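Local structure of putative capsular polysaccharide biosynthesis protein (Streptococcus pneumoniae serotype 4, 6EWJ) at residues L340-P353 against A373-L385. The protein is a putative sugar aminotransferase of teichoic acid biosynthesis that binds pyridoxal 5'-phosphate and probably transfers an amino group to a sugar nucleotide. Numbering follows the deposited sequence.
Sequences LAKAGIASNVHYKP and AYAFFENEITLPL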
loop_
_atom_site.group_PDB
_atom_site.type_symbol
_atom_site.label_atom_id
_atom_site.label_comp_id
_atom_site.label_asym_id
_atom_site.label_seq_id
_atom_site.Cartn_x
_atom_site.Cartn_y
_atom_site.Cartn_z
ATOM N N LEU A 340 18.403 16.760 -26.942
ATOM C CA LEU A 340 19.127 15.724 -26.161
ATOM C C LEU A 340 18.615 14.327 -26.494
ATOM O O LEU A 340 19.395 13.389 -26.686
ATOM C CB LEU A 340 19.004 15.969 -24.656
ATOM C CG LEU A 340 19.856 17.142 -24.116
ATOM C CD1 LEU A 340 19.528 17.429 -22.655
ATOM C CD2 LEU A 340 21.335 16.810 -24.256
ATOM N N ALA A 341 17.297 14.223 -26.610
ATOM C CA ALA A 341 16.643 12.958 -26.919
ATOM C C ALA A 341 17.024 12.428 -28.316
ATOM O O ALA A 341 17.312 11.247 -28.465
ATOM C CB ALA A 341 15.140 13.102 -26.791
ATOM N N LYS A 342 17.110 13.316 -29.311
ATOM C CA LYS A 342 17.597 12.927 -30.651
ATOM C C LYS A 342 19.038 12.453 -30.652
ATOM O O LYS A 342 19.437 11.689 -31.530
ATOM C CB LYS A 342 17.456 14.074 -31.654
ATOM C CG LYS A 342 16.021 14.371 -32.029
ATOM C CD LYS A 342 15.954 15.512 -33.029
ATOM C CE LYS A 342 14.555 16.101 -33.083
ATOM N NZ LYS A 342 14.601 17.450 -33.709
ATOM N N ALA A 343 19.815 12.934 -29.678
ATOM C CA ALA A 343 21.217 12.559 -29.522
ATOM C C ALA A 343 21.390 11.318 -28.602
ATOM O O ALA A 343 22.505 10.978 -28.236
ATOM C CB ALA A 343 22.005 13.757 -28.991
ATOM N N GLY A 344 20.291 10.652 -28.245
ATOM C CA GLY A 344 20.329 9.432 -27.436
ATOM C C GLY A 344 20.548 9.670 -25.957
ATOM O O GLY A 344 21.108 8.813 -25.270
ATOM N N ILE A 345 20.121 10.843 -25.472
ATOM C CA ILE A 345 20.247 11.220 -24.068
ATOM C C ILE A 345 18.891 11.529 -23.447
ATOM O O ILE A 345 18.278 12.558 -23.767
ATOM C CB ILE A 345 21.163 12.459 -23.911
ATOM C CG1 ILE A 345 22.555 12.152 -24.457
ATOM C CG2 ILE A 345 21.276 12.860 -22.446
ATOM C CD1 ILE A 345 23.405 13.373 -24.696
ATOM N N ALA A 346 18.469 10.671 -22.523
ATOM C CA ALA A 346 17.240 10.869 -21.759
ATOM C C ALA A 346 17.484 11.957 -20.700
ATOM O O ALA A 346 18.607 12.126 -20.209
ATOM C CB ALA A 346 16.790 9.569 -21.095
ATOM N N SER A 347 16.462 12.757 -20.458
ATOM C CA SER A 347 16.569 13.873 -19.529
ATOM C C SER A 347 15.199 14.052 -18.921
ATOM O O SER A 347 14.206 13.416 -19.381
ATOM C CB SER A 347 17.101 15.141 -20.221
ATOM O OG SER A 347 16.208 15.683 -21.195
ATOM N N ASN A 348 15.122 14.863 -17.880
ATOM C CA ASN A 348 13.906 15.021 -17.173
ATOM C C ASN A 348 13.827 16.374 -16.586
ATOM O O ASN A 348 14.757 17.180 -16.738
ATOM C CB ASN A 348 13.839 13.947 -16.086
ATOM C CG ASN A 348 12.447 13.460 -15.822
ATOM O OD1 ASN A 348 11.444 14.140 -16.116
ATOM N ND2 ASN A 348 12.361 12.289 -15.215
ATOM N N VAL A 349 12.688 16.668 -15.971
ATOM C CA VAL A 349 12.445 17.972 -15.369
ATOM C C VAL A 349 11.947 17.738 -13.964
ATOM O O VAL A 349 10.968 17.010 -13.750
ATOM C CB VAL A 349 11.444 18.873 -16.168
ATOM C CG1 VAL A 349 11.123 20.151 -15.387
ATOM C CG2 VAL A 349 11.986 19.212 -17.528
ATOM N N HIS A 350 12.656 18.311 -13.006
ATOM C CA HIS A 350 12.274 18.277 -11.600
ATOM C C HIS A 350 12.254 19.718 -11.095
ATOM O O HIS A 350 13.338 20.291 -10.824
ATOM C CB HIS A 350 13.280 17.492 -10.778
ATOM C CG HIS A 350 13.425 16.063 -11.186
ATOM N ND1 HIS A 350 14.202 15.685 -12.251
ATOM C CD2 HIS A 350 12.860 14.936 -10.710
ATOM C CE1 HIS A 350 14.148 14.376 -12.393
ATOM N NE2 HIS A 350 13.310 13.898 -11.490
ATOM N N TYR A 351 11.092 20.349 -10.978
ATOM C CA TYR A 351 9.750 19.823 -11.308
ATOM C C TYR A 351 8.900 20.970 -11.773
ATOM O O TYR A 351 9.237 22.120 -11.586
ATOM C CB TYR A 351 9.027 19.318 -10.085
ATOM C CG TYR A 351 9.599 18.133 -9.357
ATOM C CD1 TYR A 351 9.278 16.851 -9.744
ATOM C CD2 TYR A 351 10.450 18.301 -8.243
ATOM C CE1 TYR A 351 9.781 15.737 -9.051
ATOM C CE2 TYR A 351 10.947 17.179 -7.552
ATOM C CZ TYR A 351 10.591 15.895 -7.975
ATOM O OH TYR A 351 11.075 14.733 -7.291
ATOM N N LYS A 352 7.773 20.638 -12.410
ATOM C CA LYS A 352 6.694 21.573 -12.547
ATOM C C LYS A 352 6.310 21.989 -11.152
ATOM O O LYS A 352 6.139 21.136 -10.316
ATOM C CB LYS A 352 5.468 20.890 -13.152
ATOM C CG LYS A 352 5.585 20.625 -14.605
ATOM C CD LYS A 352 4.195 20.308 -15.175
ATOM C CE LYS A 352 4.257 20.247 -16.661
ATOM N NZ LYS A 352 2.954 19.761 -17.232
ATOM N N PRO A 353 6.153 23.302 -10.884
ATOM C CA PRO A 353 5.713 23.693 -9.568
ATOM C C PRO A 353 4.279 23.166 -9.402
ATOM O O PRO A 353 3.541 23.069 -10.388
ATOM C CB PRO A 353 5.689 25.223 -9.640
ATOM C CG PRO A 353 6.661 25.549 -10.706
ATOM C CD PRO A 353 6.517 24.460 -11.708
ATOM N N ALA A 373 9.562 29.740 -7.877
ATOM C CA ALA A 373 9.312 28.348 -8.234
ATOM C C ALA A 373 9.229 28.191 -9.723
ATOM O O ALA A 373 9.850 27.286 -10.300
ATOM C CB ALA A 373 8.026 27.818 -7.559
ATOM N N TYR A 374 8.457 29.072 -10.360
ATOM C CA TYR A 374 8.361 29.057 -11.818
ATOM C C TYR A 374 9.735 29.228 -12.493
ATOM O O TYR A 374 10.034 28.567 -13.468
ATOM C CB TYR A 374 7.395 30.140 -12.333
ATOM C CG TYR A 374 7.178 29.982 -13.802
ATOM C CD1 TYR A 374 6.265 29.018 -14.271
ATOM C CD2 TYR A 374 7.892 30.745 -14.742
ATOM C CE1 TYR A 374 6.088 28.816 -15.613
ATOM C CE2 TYR A 374 7.707 30.543 -16.101
ATOM C CZ TYR A 374 6.799 29.582 -16.515
ATOM O OH TYR A 374 6.567 29.360 -17.843
ATOM N N ALA A 375 10.500 30.197 -12.020
ATOM C CA ALA A 375 11.739 30.569 -12.695
ATOM C C ALA A 375 12.754 29.423 -12.572
ATOM O O ALA A 375 13.487 29.152 -13.514
ATOM C CB ALA A 375 12.297 31.905 -12.165
ATOM N N PHE A 376 12.732 28.715 -11.448
ATOM C CA PHE A 376 13.586 27.519 -11.275
ATOM C C PHE A 376 13.258 26.434 -12.273
ATOM O O PHE A 376 14.144 25.883 -12.903
ATOM C CB PHE A 376 13.413 26.972 -9.864
ATOM C CG PHE A 376 14.260 25.779 -9.555
ATOM C CD1 PHE A 376 13.793 24.492 -9.825
ATOM C CD2 PHE A 376 15.513 25.934 -8.974
ATOM C CE1 PHE A 376 14.556 23.367 -9.510
ATOM C CE2 PHE A 376 16.293 24.813 -8.661
ATOM C CZ PHE A 376 15.814 23.531 -8.926
ATOM N N PHE A 377 11.964 26.156 -12.392
ATOM C CA PHE A 377 11.400 25.184 -13.344
ATOM C C PHE A 377 11.661 25.518 -14.787
ATOM O O PHE A 377 12.054 24.662 -15.579
ATOM C CB PHE A 377 9.894 25.067 -13.129
ATOM C CG PHE A 377 9.130 24.587 -14.336
ATOM C CD1 PHE A 377 9.218 23.244 -14.763
ATOM C CD2 PHE A 377 8.289 25.458 -15.046
ATOM C CE1 PHE A 377 8.549 22.808 -15.902
ATOM C CE2 PHE A 377 7.629 25.010 -16.172
ATOM C CZ PHE A 377 7.741 23.674 -16.585
ATOM N N GLU A 378 11.438 26.766 -15.137
ATOM C CA GLU A 378 11.538 27.217 -16.507
ATOM C C GLU A 378 12.794 26.792 -17.318
ATOM O O GLU A 378 12.677 26.457 -18.507
ATOM C CB GLU A 378 11.423 28.759 -16.544
ATOM C CG GLU A 378 11.081 29.309 -17.910
ATOM C CD GLU A 378 11.138 30.830 -17.999
ATOM O OE1 GLU A 378 11.362 31.525 -16.988
ATOM O OE2 GLU A 378 10.911 31.326 -19.107
ATOM N N ASN A 379 13.971 26.852 -16.698
ATOM C CA ASN A 379 15.238 26.556 -17.386
ATOM C C ASN A 379 15.945 25.300 -16.824
ATOM O O ASN A 379 17.120 25.091 -17.067
ATOM C CB ASN A 379 16.165 27.766 -17.363
ATOM C CG ASN A 379 16.562 28.200 -15.967
ATOM O OD1 ASN A 379 15.846 27.954 -14.985
ATOM N ND2 ASN A 379 17.674 28.881 -15.870
ATOM N N GLU A 380 15.192 24.466 -16.124
ATOM C CA GLU A 380 15.731 23.334 -15.430
ATOM C C GLU A 380 15.736 22.120 -16.338
ATOM O O GLU A 380 14.717 21.829 -17.009
ATOM C CB GLU A 380 14.943 23.057 -14.154
ATOM C CG GLU A 380 15.613 22.081 -13.195
ATOM C CD GLU A 380 15.485 20.613 -13.590
ATOM O OE1 GLU A 380 14.451 20.203 -14.167
ATOM O OE2 GLU A 380 16.412 19.814 -13.298
ATOM N N ILE A 381 16.874 21.425 -16.363
ATOM C CA ILE A 381 17.005 20.125 -16.993
ATOM C C ILE A 381 17.772 19.171 -16.094
ATOM O O ILE A 381 18.879 19.474 -15.614
ATOM C CB ILE A 381 17.686 20.228 -18.372
ATOM C CG1 ILE A 381 16.782 21.028 -19.358
ATOM C CG2 ILE A 381 17.918 18.861 -18.982
ATOM C CD1 ILE A 381 17.474 21.441 -20.642
ATOM N N THR A 382 17.206 17.990 -15.893
ATOM C CA THR A 382 17.869 16.983 -15.139
ATOM C C THR A 382 18.533 16.002 -16.089
ATOM O O THR A 382 17.871 15.407 -16.943
ATOM C CB THR A 382 16.902 16.238 -14.212
ATOM O OG1 THR A 382 16.049 17.174 -13.585
ATOM C CG2 THR A 382 17.629 15.478 -13.148
ATOM N N LEU A 383 19.843 15.834 -15.923
ATOM C CA LEU A 383 20.616 14.846 -16.677
ATOM C C LEU A 383 20.685 13.554 -15.923
ATOM O O LEU A 383 20.548 13.584 -14.704
ATOM C CB LEU A 383 22.052 15.333 -16.890
ATOM C CG LEU A 383 22.212 16.712 -17.547
ATOM C CD1 LEU A 383 23.689 17.041 -17.672
ATOM C CD2 LEU A 383 21.526 16.774 -18.893
ATOM N N PRO A 384 20.913 12.428 -16.637
ATOM C CA PRO A 384 20.960 11.135 -16.022
ATOM C C PRO A 384 22.062 11.066 -14.935
ATOM O O PRO A 384 23.158 11.621 -15.124
ATOM C CB PRO A 384 21.318 10.215 -17.192
ATOM C CG PRO A 384 20.705 10.861 -18.355
ATOM C CD PRO A 384 21.036 12.315 -18.103
ATOM N N LEU A 385 21.716 10.474 -13.802
ATOM C CA LEU A 385 22.677 10.236 -12.697
ATOM C C LEU A 385 22.293 8.931 -12.017
ATOM O O LEU A 385 21.363 8.882 -11.208
ATOM C CB LEU A 385 22.674 11.377 -11.689
ATOM C CG LEU A 385 23.691 11.304 -10.530
ATOM C CD1 LEU A 385 25.106 11.144 -11.016
ATOM C CD2 LEU A 385 23.576 12.523 -9.631
#
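Two bonds grip the hydroxyl of Thr-382. His-350 ND1 donates to OG1 over 2.7 Å, nearly straight at 163° and within the plane of the imidazole, and OG1 in turn donates to Glu-380 OE2, on its syn lone pair. Threonine suits the place because its hydroxyl accepts from the imidazole and donates to the carboxylate at once. The other carboxylate oxygen, Glu-380 OE1, takes the backbone N-H of His-350 at 2.9 Å, from well above the carboxylate plane; the bend at chi2 (-78°) brings the acid round to both partners.

Beside this network, Asn-348 and Thr-382 form a single antiparallel bridge, a hydrogen-bonded pair in which Thr-382 N reaches Asn-348 O at 2.7 Å. Residues 347-349 thus run antiparallel beside strand 380-383, an outer strand of the small antiparallel sheet that continues through 321-325. The chain enters from helix 330-342, closed by a Schellman motif whose C-prime residue, Gly-344, easily adopts positive phi because it lacks a side chain.

Beyond the bridge, a cis peptide precedes Tyr-351, a residue of the pyridoxal phosphate site, empty of cofactor here, whose ring lies against His-179. Val-349 CG1 meets the edge of the Phe-377 ring at CD1, 3.7 Å away, while Pro-353 CD approaches CG of that ring obliquely. The compact proline also fits against the small Ala-373, CB to CB at 4.1 Å, and Lys-352 extends to a salt bridge with Glu-254 of the second subunit.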